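FdhC (Acinetobacter nosocomialis, PDB 5KTC) probably transfers a 3-hydroxybutanoyl group from coenzyme A to the 3-amino group of a dTDP-linked 3,6-dideoxygalactose, as a sugar N-acyltransferase of the GNAT superfamily. Local coordinates at residues E110-V115 with L144-Q149; T26-D31 with W94-L99; L114-G119 with E126-E131. All coordinates share one frame; numbering follows the deposited sequence. Where two conformers were deposited one is given.

How the contacts relate
From the N terminus, contact 2 comes first along the chain, closing a long loop of 62 residues that brings the end of helix 21-28 against strand 91-99 beside the nucleotide-sugar; both its segments precede those of the other two. The chain then runs into helix 107-122, which serves both remaining contacts. Contact 3 returns it after a short turn to strand 127-133, next to strand 91-99 in the sheet. Contact 1 starts from the same helix but closes the longer loop, tying the helix to the end of helix 137-146. W94 of contact 2 packs against residues of both, linking the sugar site to the helical layer beside the sheet.

Contact 1 (E110-V115 with L144-Q149); sequences ESALLV and LKMGAQ. With COA (coenzyme A), chain D.
The C-terminal turn of helix 137-146, closed by a Schellman motif, is packed against helix 107-122 through the side chain of M146, which meets A112 and L113. Only about 108 Å² is buried between the two segments, and no hydrogen bond crosses. The helices stand well apart, A112 CA and M146 CA being 9.3 Å from each other, and a long, unbranched methionine spans this distance. Its CG lies anti to the backbone N (chi1 -169°) and the chain stays extended through chi2, which brings the sulfur to A112. A bend at chi3 (-76°) then lays the methyl alongside. M146 SD and CE both lie 4.0 Å from A112 CB, and CE is 4.3 Å from L113 CD2. Alanine suits its position because its small side chain also faces W94 and W97 of strand 91-99, while L113 reaches on to Y174 and to helix 175-178. This apolar layer lies beside the cofactor site of the GNAT fold. One residue back, K145 lays its aliphatic chain over the amino-bearing rim of one face of the coenzyme A adenine: K145 CG is 3.6 Å from COA N6A, and K145 CE equally far from COA C6A. A long methylene chain suits a flat ring of this kind. The helix ends at G147, whose positive phi (118°) would press a CB against the preceding carbonyl oxygen. Here glycine is called for by the backbone, which returns a weak bond from G147 N to L144 O (3.1 Å). M146 O receives N170 ND2.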
# COMPACT_ATOMS: atom_id res chain seq x y z
N GLU A 110 -6.14 -4.81 5.11
CA GLU A 110 -6.94 -3.61 4.90
C GLU A 110 -6.23 -2.58 3.96
O GLU A 110 -6.82 -1.97 3.07
CB GLU A 110 -7.20 -2.91 6.26
CG GLU A 110 -8.09 -3.73 7.20
CD GLU A 110 -8.43 -3.05 8.51
OE1 GLU A 110 -8.22 -1.84 8.69
OE2 GLU A 110 -8.99 -3.74 9.34
N SER A 111 -4.95 -2.40 4.25
CA SER A 111 -4.13 -1.40 3.50
C SER A 111 -3.97 -1.83 2.04
O SER A 111 -4.14 -1.00 1.13
CB SER A 111 -2.80 -1.14 4.20
OG SER A 111 -1.99 -2.27 4.33
N ALA A 112 -3.75 -3.13 1.79
CA ALA A 112 -3.69 -3.59 0.42
C ALA A 112 -5.03 -3.30 -0.35
O ALA A 112 -5.05 -2.76 -1.49
CB ALA A 112 -3.31 -5.11 0.34
N LEU A 113 -6.15 -3.57 0.33
CA LEU A 113 -7.42 -3.37 -0.27
C LEU A 113 -7.66 -1.90 -0.56
O LEU A 113 -8.25 -1.56 -1.57
CB LEU A 113 -8.57 -3.94 0.60
CG LEU A 113 -8.49 -5.45 0.75
CD1 LEU A 113 -9.41 -5.90 1.91
CD2 LEU A 113 -8.85 -6.12 -0.60
N LEU A 114 -7.20 -1.02 0.31
CA LEU A 114 -7.44 0.36 0.14
C LEU A 114 -6.57 0.85 -0.97
O LEU A 114 -6.98 1.74 -1.73
CB LEU A 114 -7.18 1.11 1.43
CG LEU A 114 -8.21 0.93 2.57
CD1 LEU A 114 -7.71 1.62 3.83
CD2 LEU A 114 -9.60 1.41 2.16
N VAL A 115 -5.38 0.31 -1.09
CA VAL A 115 -4.54 0.64 -2.31
C VAL A 115 -5.29 0.38 -3.59
O VAL A 115 -5.27 1.22 -4.50
CB VAL A 115 -3.19 -0.08 -2.33
CG1 VAL A 115 -2.56 -0.07 -3.75
CG2 VAL A 115 -2.29 0.46 -1.23
N LEU A 144 -0.19 -13.75 -3.66
CA LEU A 144 -0.81 -14.91 -4.38
C LEU A 144 -2.16 -15.22 -3.81
O LEU A 144 -3.12 -15.39 -4.54
CB LEU A 144 0.07 -16.16 -4.35
CG LEU A 144 1.35 -15.99 -5.15
CD1 LEU A 144 2.55 -16.89 -4.80
CD2 LEU A 144 1.05 -16.01 -6.64
N LYS A 145 -2.27 -15.23 -2.51
CA LYS A 145 -3.55 -15.47 -1.89
C LYS A 145 -4.61 -14.46 -2.31
O LYS A 145 -5.75 -14.81 -2.59
CB LYS A 145 -3.45 -15.48 -0.36
CG LYS A 145 -4.74 -15.89 0.39
CD LYS A 145 -4.42 -16.21 1.87
CE LYS A 145 -5.65 -16.49 2.75
NZ LYS A 145 -6.54 -17.56 2.19
N MET A 146 -4.27 -13.18 -2.32
CA MET A 146 -5.27 -12.16 -2.71
C MET A 146 -5.59 -12.18 -4.22
O MET A 146 -6.55 -11.58 -4.65
CB MET A 146 -4.75 -10.76 -2.32
CG MET A 146 -5.77 -9.64 -2.42
SD MET A 146 -5.15 -8.13 -1.62
CE MET A 146 -5.37 -8.53 0.11
N GLY A 147 -4.73 -12.80 -5.03
CA GLY A 147 -5.02 -12.99 -6.49
C GLY A 147 -4.09 -12.35 -7.48
O GLY A 147 -4.42 -12.24 -8.68
N ALA A 148 -2.92 -11.92 -7.01
CA ALA A 148 -1.87 -11.40 -7.88
C ALA A 148 -1.37 -12.53 -8.79
O ALA A 148 -1.39 -13.68 -8.42
CB ALA A 148 -0.71 -10.86 -7.09
N GLN A 149 -1.02 -12.18 -10.00
CA GLN A 149 -0.49 -13.16 -10.92
C GLN A 149 1.02 -12.91 -11.03
O GLN A 149 1.53 -11.86 -11.40
CB GLN A 149 -1.24 -13.13 -12.25
CG GLN A 149 -1.00 -14.36 -13.14
CD GLN A 149 -1.27 -14.15 -14.66
OE1 GLN A 149 -0.74 -14.91 -15.52
NE2 GLN A 149 -2.06 -13.11 -15.00
N1A COA D . -7.29 -13.30 3.82
C2A COA D . -7.46 -13.36 5.16
N3A COA D . -6.46 -13.12 6.02
C4A COA D . -5.29 -12.73 5.54
C5A COA D . -5.06 -12.60 4.08
C6A COA D . -6.16 -12.93 3.21
N6A COA D . -6.05 -12.86 1.89
N7A COA D . -3.81 -12.20 3.91
C8A COA D . -3.26 -12.09 5.14
N9A COA D . -4.15 -12.42 6.11
C1B COA D . -3.94 -12.39 7.57
C2B COA D . -2.57 -13.02 7.90
O2B COA D . -2.63 -14.45 8.04
C3B COA D . -2.19 -12.29 9.14
O3B COA D . -2.93 -12.85 10.22
P3B COA D . -2.20 -13.77 11.32
O7A COA D . -1.94 -12.76 12.44
O8A COA D . -3.38 -14.67 11.51
O9A COA D . -0.96 -14.35 10.68
C4B COA D . -2.71 -10.89 8.90
O4B COA D . -3.85 -11.03 8.03
C5B COA D . -1.65 -9.93 8.39
O5B COA D . -1.08 -10.42 7.20
P1A COA D . 0.47 -10.70 7.13
O1A COA D . 0.75 -11.43 5.83
O2A COA D . 1.09 -11.13 8.43
O3A COA D . 1.16 -9.27 6.82
P2A COA D . 2.07 -8.33 7.67
O4A COA D . 1.39 -7.79 8.90
O5A COA D . 3.45 -8.92 7.89
O6A COA D . 2.23 -7.07 6.70
CBP COA D . 4.04 -6.16 5.35
CCP COA D . 2.96 -7.25 5.49
CDP COA D . 4.79 -6.46 4.07
CEP COA D . 3.41 -4.78 5.27
CAP COA D . 4.98 -6.22 6.58
OAP COA D . 5.32 -7.64 6.76
C9P COA D . 6.18 -5.37 6.47
O9P COA D . 6.24 -4.15 6.71
N8P COA D . 7.28 -6.04 6.04
C7P COA D . 8.51 -5.36 5.87
C6P COA D . 8.58 -4.40 4.71
C5P COA D . 8.41 -5.16 3.41
O5P COA D . 9.11 -6.16 3.21
N4P COA D . 7.49 -4.71 2.58
C3P COA D . 7.13 -5.43 1.36
C2P COA D . 8.17 -5.24 0.24
S1P COA D . 7.78 -6.39 -1.13

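Contact 2 (T26-D31 with W94-L99); sequences TLRNND and WGSWIL. With FUH ([[(2~{R},3~{S},5~{R})-5-[5-methyl-2,4-bis(oxidanylidene)pyrimidin-1-yl]-3-oxidanyl-oxolan-2-yl]methoxy-oxidanyl-phosphoryl] [(2~{R},3~{R},4~{S},5~{R},6~{R})-6-methyl-3,5-bis(oxidanyl)-4-[[(3~{R})-3-oxidanylbutanoyl]amino]oxan-2-yl] hydrogen phosphate), chain C.
R28 and S96, whose nearest atoms NH1 and CB are 4.2 Å apart, form no hydrogen bond with each other yet grip the same phosphate oxygen of the nucleotide-sugar. R28 NH1 donates to FUH O8 at 2.8 Å (167°); S96 OG, which also bonds to R81 NE, donates to that oxygen at 2.5 Å, a very short distance of doubtful detail. R28 NH2 reaches FUH O7 equally straight. These two nearly straight bonds place the phosphorus in the guanidinium plane, the geometry expected of arginine on a phosphate. S40 OG at NE and S38 O at NH2 help fix the group's rotation, while the thymine atom C17 lies over one of its faces. The arginine bends at chi3 (73°), bringing its end over to the strand. Strand 91-99 is the fourth of the sheet, which in GNAT enzymes carries a beta bulge. S96, with phi and psi both near 42°, is consistent with it, and G95 and I98 bond to R81 and T79 of strand 75-86. The distortion turns S96 N toward FUH O5 (2.9 Å). A CB on G95 would collide with that oxygen, consistent with glycine here. W97 N makes a weak 3.4 Å bond to FUH O1, the product's amide oxygen; in relatives a backbone amide here probably polarises the thioester carbonyl. FUH C4, the acyl methyl, sits over the centre of the W94 ring, 3.4 Å above its plane, a CH-pi contact. Below the phosphate the contact turns apolar: L27 and I98, branched chains suited to this seam, lie alongside each other, pointing opposite ways, with L27 CG 3.8 Å from I98 CG2. The R28 and I98 chains cross at about a right angle, R28 CG 3.9 Å from I98 CD1.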
# COMPACT_ATOMS: atom_id res chain seq x y z
N THR A 26 12.45 6.77 10.69
CA THR A 26 12.51 5.77 11.72
C THR A 26 12.01 4.44 11.26
O THR A 26 12.63 3.44 11.53
CB THR A 26 11.78 6.24 12.97
OG1 THR A 26 12.47 7.39 13.48
CG2 THR A 26 11.77 5.17 14.05
N LEU A 27 10.89 4.42 10.55
CA LEU A 27 10.32 3.19 10.06
C LEU A 27 11.28 2.47 9.10
O LEU A 27 11.55 1.29 9.28
CB LEU A 27 9.00 3.49 9.34
CG LEU A 27 8.14 2.36 8.83
CD1 LEU A 27 7.55 1.59 10.01
CD2 LEU A 27 7.04 2.97 7.91
N ARG A 28 11.77 3.24 8.11
CA ARG A 28 12.59 2.69 7.01
C ARG A 28 14.00 2.24 7.47
O ARG A 28 14.60 1.38 6.83
CB ARG A 28 12.69 3.72 5.92
CG ARG A 28 11.39 3.87 5.12
CD ARG A 28 11.60 4.80 3.93
NE ARG A 28 12.40 4.11 2.91
CZ ARG A 28 11.94 3.39 1.89
NH1 ARG A 28 10.62 3.23 1.67
NH2 ARG A 28 12.82 2.75 1.10
N ASN A 29 14.47 2.78 8.60
CA ASN A 29 15.76 2.42 9.17
C ASN A 29 15.64 1.42 10.32
O ASN A 29 16.63 1.16 11.03
CB ASN A 29 16.50 3.69 9.58
CG ASN A 29 17.04 4.46 8.37
OD1 ASN A 29 18.08 4.13 7.86
ND2 ASN A 29 16.32 5.45 7.91
N ASN A 30 14.44 0.91 10.53
CA ASN A 30 14.20 -0.18 11.42
C ASN A 30 14.71 -1.45 10.74
O ASN A 30 14.10 -1.93 9.76
CB ASN A 30 12.70 -0.27 11.75
CG ASN A 30 12.37 -1.24 12.87
OD1 ASN A 30 13.08 -2.21 13.10
ND2 ASN A 30 11.24 -1.05 13.49
N ASP A 31 15.78 -2.04 11.29
CA ASP A 31 16.35 -3.25 10.71
C ASP A 31 15.47 -4.45 10.85
O ASP A 31 15.73 -5.42 10.23
CB ASP A 31 17.79 -3.52 11.23
CG ASP A 31 18.80 -2.41 10.81
OD1 ASP A 31 18.67 -1.79 9.71
OD2 ASP A 31 19.71 -2.12 11.63
N TRP A 94 2.54 -0.17 -7.04
CA TRP A 94 2.45 0.13 -5.63
C TRP A 94 3.51 -0.63 -4.85
O TRP A 94 4.13 -1.61 -5.33
CB TRP A 94 1.06 -0.11 -5.05
CG TRP A 94 0.60 -1.49 -4.77
CD1 TRP A 94 0.12 -2.41 -5.65
CD2 TRP A 94 0.49 -2.10 -3.46
NE1 TRP A 94 -0.27 -3.56 -4.98
CE2 TRP A 94 -0.10 -3.36 -3.63
CE3 TRP A 94 0.81 -1.67 -2.17
CZ2 TRP A 94 -0.36 -4.22 -2.54
CZ3 TRP A 94 0.52 -2.52 -1.08
CH2 TRP A 94 -0.05 -3.78 -1.28
N GLY A 95 3.74 -0.13 -3.67
CA GLY A 95 4.82 -0.62 -2.83
C GLY A 95 5.14 0.36 -1.74
O GLY A 95 4.23 0.98 -1.15
N SER A 96 6.43 0.50 -1.43
CA SER A 96 6.84 1.16 -0.19
C SER A 96 5.99 0.74 1.03
O SER A 96 5.59 1.59 1.86
CB SER A 96 6.92 2.68 -0.31
OG SER A 96 7.66 3.13 -1.43
N TRP A 97 5.71 -0.54 1.10
CA TRP A 97 4.59 -1.04 1.91
C TRP A 97 5.22 -1.58 3.17
O TRP A 97 5.92 -2.62 3.15
CB TRP A 97 3.89 -2.14 1.20
CG TRP A 97 2.63 -2.63 1.86
CD1 TRP A 97 1.73 -1.92 2.58
CD2 TRP A 97 2.13 -3.97 1.79
NE1 TRP A 97 0.68 -2.75 2.96
CE2 TRP A 97 0.90 -4.00 2.47
CE3 TRP A 97 2.62 -5.15 1.20
CZ2 TRP A 97 0.16 -5.16 2.62
CZ3 TRP A 97 1.87 -6.33 1.34
CH2 TRP A 97 0.63 -6.30 2.03
N ILE A 98 4.99 -0.86 4.27
CA ILE A 98 5.65 -1.16 5.53
C ILE A 98 4.66 -0.99 6.67
O ILE A 98 3.92 -0.01 6.73
CB ILE A 98 6.86 -0.27 5.84
CG1 ILE A 98 7.82 -0.15 4.63
CG2 ILE A 98 7.63 -0.88 6.98
CD1 ILE A 98 8.80 0.99 4.64
N LEU A 99 4.63 -1.98 7.56
CA LEU A 99 3.81 -1.88 8.79
C LEU A 99 4.70 -2.20 10.02
O LEU A 99 5.44 -3.18 9.98
CB LEU A 99 2.66 -2.86 8.72
CG LEU A 99 1.52 -2.49 7.76
CD1 LEU A 99 0.57 -3.65 7.63
CD2 LEU A 99 0.74 -1.24 8.18
O1 FUH C . 6.55 -2.72 -1.42
C1 FUH C . 6.69 -3.33 -2.47
C2 FUH C . 5.57 -4.06 -3.15
C3 FUH C . 4.48 -4.45 -2.19
O2 FUH C . 4.71 -5.77 -1.63
C4 FUH C . 3.15 -4.53 -2.89
N1 FUH C . 7.90 -3.36 -3.16
C5 FUH C . 8.98 -2.43 -2.79
C6 FUH C . 10.34 -3.15 -2.71
O3 FUH C . 10.55 -3.76 -3.91
C7 FUH C . 11.51 -2.21 -2.53
C8 FUH C . 12.89 -2.87 -2.73
O4 FUH C . 11.43 -1.13 -3.48
C9 FUH C . 9.05 -1.32 -3.83
O5 FUH C . 7.88 -0.49 -3.80
C10 FUH C . 10.18 -0.42 -3.52
O6 FUH C . 9.91 0.17 -2.25
P1 FUH C . 10.73 1.39 -1.72
O7 FUH C . 12.02 1.00 -1.10
O8 FUH C . 9.80 2.02 -0.69
O9 FUH C . 10.82 2.55 -2.81
P2 FUH C . 11.81 2.79 -4.04
O10 FUH C . 10.96 3.04 -5.24
O11 FUH C . 12.69 1.54 -4.14
O12 FUH C . 12.54 4.07 -3.52
C11 FUH C . 13.16 4.97 -4.45
C12 FUH C . 14.31 5.65 -3.74
C13 FUH C . 15.21 4.70 -2.94
O13 FUH C . 16.58 5.11 -2.95
C14 FUH C . 14.74 4.85 -1.49
C15 FUH C . 14.29 6.29 -1.48
O14 FUH C . 13.80 6.61 -2.81
N2 FUH C . 13.14 6.61 -0.61
C16 FUH C . 11.90 6.10 -0.86
C17 FUH C . 10.82 6.47 -0.07
C18 FUH C . 9.42 5.94 -0.31
C19 FUH C . 11.08 7.37 1.01
O15 FUH C . 10.09 7.78 1.74
N3 FUH C . 12.31 7.86 1.24
C20 FUH C . 13.30 7.51 0.41
O16 FUH C . 14.51 7.98 0.65

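Contact 3 (L114-G119 with E126-E131); sequences LVYEAG and EQSHFE. With FUH ([[(2~{R},3~{S},5~{R})-5-[5-methyl-2,4-bis(oxidanylidene)pyrimidin-1-yl]-3-oxidanyl-oxolan-2-yl]methoxy-oxidanyl-phosphoryl] [(2~{R},3~{R},4~{S},5~{R},6~{R})-6-methyl-3,5-bis(oxidanyl)-4-[[(3~{R})-3-oxidanylbutanoyl]amino]oxan-2-yl] hydrogen phosphate), chain C.
S128 and F130 of strand 127-133 both turn toward Y116 of helix 107-122, within the beta-alpha-beta unit in which that helix connects parallel neighbouring strands 91-99 and 127-133. Strand alternation sends Q127, the first residue of the strand, to the other side, together with H129 and E131. S128 follows and is small enough to fit under the helix. Its OG, anti to the backbone N, lies near the plane of the tyrosine ring at its edge, 4.0 Å from Y116 CE1, and has a weak hydrogen bond to F92 O. H129, again on the far side, pairs with the polar side chain two residues back: H129 NE2 donates to Q127 OE1 at 2.7 Å (166°), the acceptor lying in the imidazole plane. Next comes F130, the larger apolar partner, whose side chain crosses that of Y116 at about a right angle. Its CG is held between the backbone N and the carbonyl carbon (chi1 55°), which points the ring so that CE1 meets the tyrosine hydroxyl and CD2 the acyl group of the product. Y116 OH is 3.5 Å from F130 CE1, a contact of oxygen with ring carbon and no hydrogen bond. The phenol instead bonds to W94 NE1 in strand 91-99, and its ring stacks on F162. Tyrosine therefore suits the spot by offering an aromatic surface together with a hydroxyl that meets the buried indole N-H. On the sugar side, F130 CD2 comes within 3.8 Å of the acyl methyl FUH C4, helping to line the end of the acyl pocket. At E131 the backbone supplies the polar contact: FUH N1, the newly acylated amide nitrogen, donates to E131 O at 3.2 Å (151°).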
# COMPACT_ATOMS: atom_id res chain seq x y z
N LEU A 114 -7.20 -1.02 0.31
CA LEU A 114 -7.44 0.36 0.14
C LEU A 114 -6.57 0.85 -0.97
O LEU A 114 -6.98 1.74 -1.73
CB LEU A 114 -7.18 1.11 1.43
CG LEU A 114 -8.21 0.93 2.57
CD1 LEU A 114 -7.71 1.62 3.83
CD2 LEU A 114 -9.60 1.41 2.16
N VAL A 115 -5.38 0.31 -1.09
CA VAL A 115 -4.54 0.64 -2.31
C VAL A 115 -5.29 0.38 -3.59
O VAL A 115 -5.27 1.22 -4.50
CB VAL A 115 -3.19 -0.08 -2.33
CG1 VAL A 115 -2.56 -0.07 -3.75
CG2 VAL A 115 -2.29 0.46 -1.23
N TYR A 116 -5.87 -0.82 -3.69
CA TYR A 116 -6.59 -1.16 -4.89
C TYR A 116 -7.86 -0.31 -5.08
O TYR A 116 -8.20 -0.00 -6.22
CB TYR A 116 -6.91 -2.68 -4.91
CG TYR A 116 -5.67 -3.53 -4.96
CD1 TYR A 116 -4.65 -3.27 -5.91
CD2 TYR A 116 -5.49 -4.63 -4.15
CE1 TYR A 116 -3.55 -4.07 -6.02
CE2 TYR A 116 -4.35 -5.39 -4.21
CZ TYR A 116 -3.39 -5.12 -5.17
OH TYR A 116 -2.23 -5.85 -5.28
N GLU A 117 -8.55 0.05 -4.01
CA GLU A 117 -9.69 1.01 -4.05
C GLU A 117 -9.17 2.33 -4.70
O GLU A 117 -9.76 2.89 -5.63
CB GLU A 117 -10.28 1.20 -2.60
CG GLU A 117 -11.78 1.52 -2.42
CD GLU A 117 -12.23 1.74 -0.94
OE1 GLU A 117 -12.53 2.92 -0.65
OE2 GLU A 117 -12.32 0.80 -0.07
N ALA A 118 -8.04 2.81 -4.20
CA ALA A 118 -7.49 4.09 -4.68
C ALA A 118 -7.14 4.02 -6.14
O ALA A 118 -7.50 4.91 -6.97
CB ALA A 118 -6.31 4.49 -3.86
N GLY A 119 -6.43 2.96 -6.51
CA GLY A 119 -5.92 2.84 -7.85
C GLY A 119 -6.98 2.55 -8.86
O GLY A 119 -7.03 3.19 -9.86
N GLU A 126 -6.42 0.40 -14.85
CA GLU A 126 -6.85 -0.94 -15.23
C GLU A 126 -6.04 -2.09 -14.67
O GLU A 126 -6.56 -3.18 -14.52
CB GLU A 126 -6.89 -1.06 -16.76
CG GLU A 126 -8.08 -0.34 -17.41
CD GLU A 126 -9.46 -0.80 -16.92
OE1 GLU A 126 -10.24 0.06 -16.41
OE2 GLU A 126 -9.77 -2.03 -17.03
N GLN A 127 -4.75 -1.85 -14.42
CA GLN A 127 -3.83 -2.89 -13.94
C GLN A 127 -2.90 -2.34 -12.86
O GLN A 127 -2.55 -1.18 -12.92
CB GLN A 127 -2.83 -3.27 -15.05
CG GLN A 127 -3.29 -4.07 -16.22
CD GLN A 127 -2.13 -4.99 -16.71
OE1 GLN A 127 -0.90 -4.61 -16.79
NE2 GLN A 127 -2.52 -6.23 -17.01
N SER A 128 -2.42 -3.23 -11.98
CA SER A 128 -1.46 -2.81 -10.97
C SER A 128 -0.24 -3.68 -11.20
O SER A 128 -0.39 -4.83 -11.50
CB SER A 128 -1.99 -3.01 -9.58
OG SER A 128 -1.08 -2.40 -8.70
N HIS A 129 0.95 -3.09 -11.11
CA HIS A 129 2.21 -3.85 -11.18
C HIS A 129 2.95 -3.66 -9.88
O HIS A 129 2.95 -2.59 -9.32
CB HIS A 129 3.09 -3.32 -12.32
CG HIS A 129 2.47 -3.41 -13.68
ND1 HIS A 129 3.10 -2.88 -14.78
CD2 HIS A 129 1.28 -3.92 -14.13
CE1 HIS A 129 2.35 -3.10 -15.86
NE2 HIS A 129 1.25 -3.72 -15.49
N PHE A 130 3.64 -4.71 -9.40
CA PHE A 130 4.58 -4.55 -8.28
C PHE A 130 5.55 -5.73 -8.25
O PHE A 130 5.38 -6.73 -8.94
CB PHE A 130 3.84 -4.44 -6.93
CG PHE A 130 2.92 -5.58 -6.67
CD1 PHE A 130 1.61 -5.54 -7.12
CD2 PHE A 130 3.36 -6.75 -6.00
CE1 PHE A 130 0.75 -6.61 -6.88
CE2 PHE A 130 2.50 -7.83 -5.77
CZ PHE A 130 1.19 -7.74 -6.21
N GLU A 131 6.57 -5.61 -7.39
CA GLU A 131 7.55 -6.68 -7.21
C GLU A 131 7.83 -6.94 -5.74
O GLU A 131 7.59 -6.07 -4.90
CB GLU A 131 8.84 -6.32 -7.93
CG GLU A 131 9.57 -5.09 -7.49
CD GLU A 131 9.32 -3.84 -8.28
OE1 GLU A 131 9.44 -2.75 -7.72
OE2 GLU A 131 9.03 -3.92 -9.47
O1 FUH C . 6.55 -2.72 -1.42
C1 FUH C . 6.69 -3.33 -2.47
C2 FUH C . 5.57 -4.06 -3.15
C3 FUH C . 4.48 -4.45 -2.19
O2 FUH C . 4.71 -5.77 -1.63
C4 FUH C . 3.15 -4.53 -2.89
N1 FUH C . 7.90 -3.36 -3.16
C5 FUH C . 8.98 -2.43 -2.79
C6 FUH C . 10.34 -3.15 -2.71
O3 FUH C . 10.55 -3.76 -3.91
C7 FUH C . 11.51 -2.21 -2.53
C8 FUH C . 12.89 -2.87 -2.73
O4 FUH C . 11.43 -1.13 -3.48
C9 FUH C . 9.05 -1.32 -3.83
O5 FUH C . 7.88 -0.49 -3.80
C10 FUH C . 10.18 -0.42 -3.52
O6 FUH C . 9.91 0.17 -2.25
P1 FUH C . 10.73 1.39 -1.72
O7 FUH C . 12.02 1.00 -1.10
O8 FUH C . 9.80 2.02 -0.69
O9 FUH C . 10.82 2.55 -2.81
P2 FUH C . 11.81 2.79 -4.04
O10 FUH C . 10.96 3.04 -5.24
O11 FUH C . 12.69 1.54 -4.14
O12 FUH C . 12.54 4.07 -3.52
C11 FUH C . 13.16 4.97 -4.45
C12 FUH C . 14.31 5.65 -3.74
C13 FUH C . 15.21 4.70 -2.94
O13 FUH C . 16.58 5.11 -2.95
C14 FUH C . 14.74 4.85 -1.49
C15 FUH C . 14.29 6.29 -1.48
O14 FUH C . 13.80 6.61 -2.81
N2 FUH C . 13.14 6.61 -0.61
C16 FUH C . 11.90 6.10 -0.86
C17 FUH C . 10.82 6.47 -0.07
C18 FUH C . 9.42 5.94 -0.31
C19 FUH C . 11.08 7.37 1.01
O15 FUH C . 10.09 7.78 1.74
N3 FUH C . 12.31 7.86 1.24
C20 FUH C . 13.30 7.51 0.41
O16 FUH C . 14.51 7.98 0.65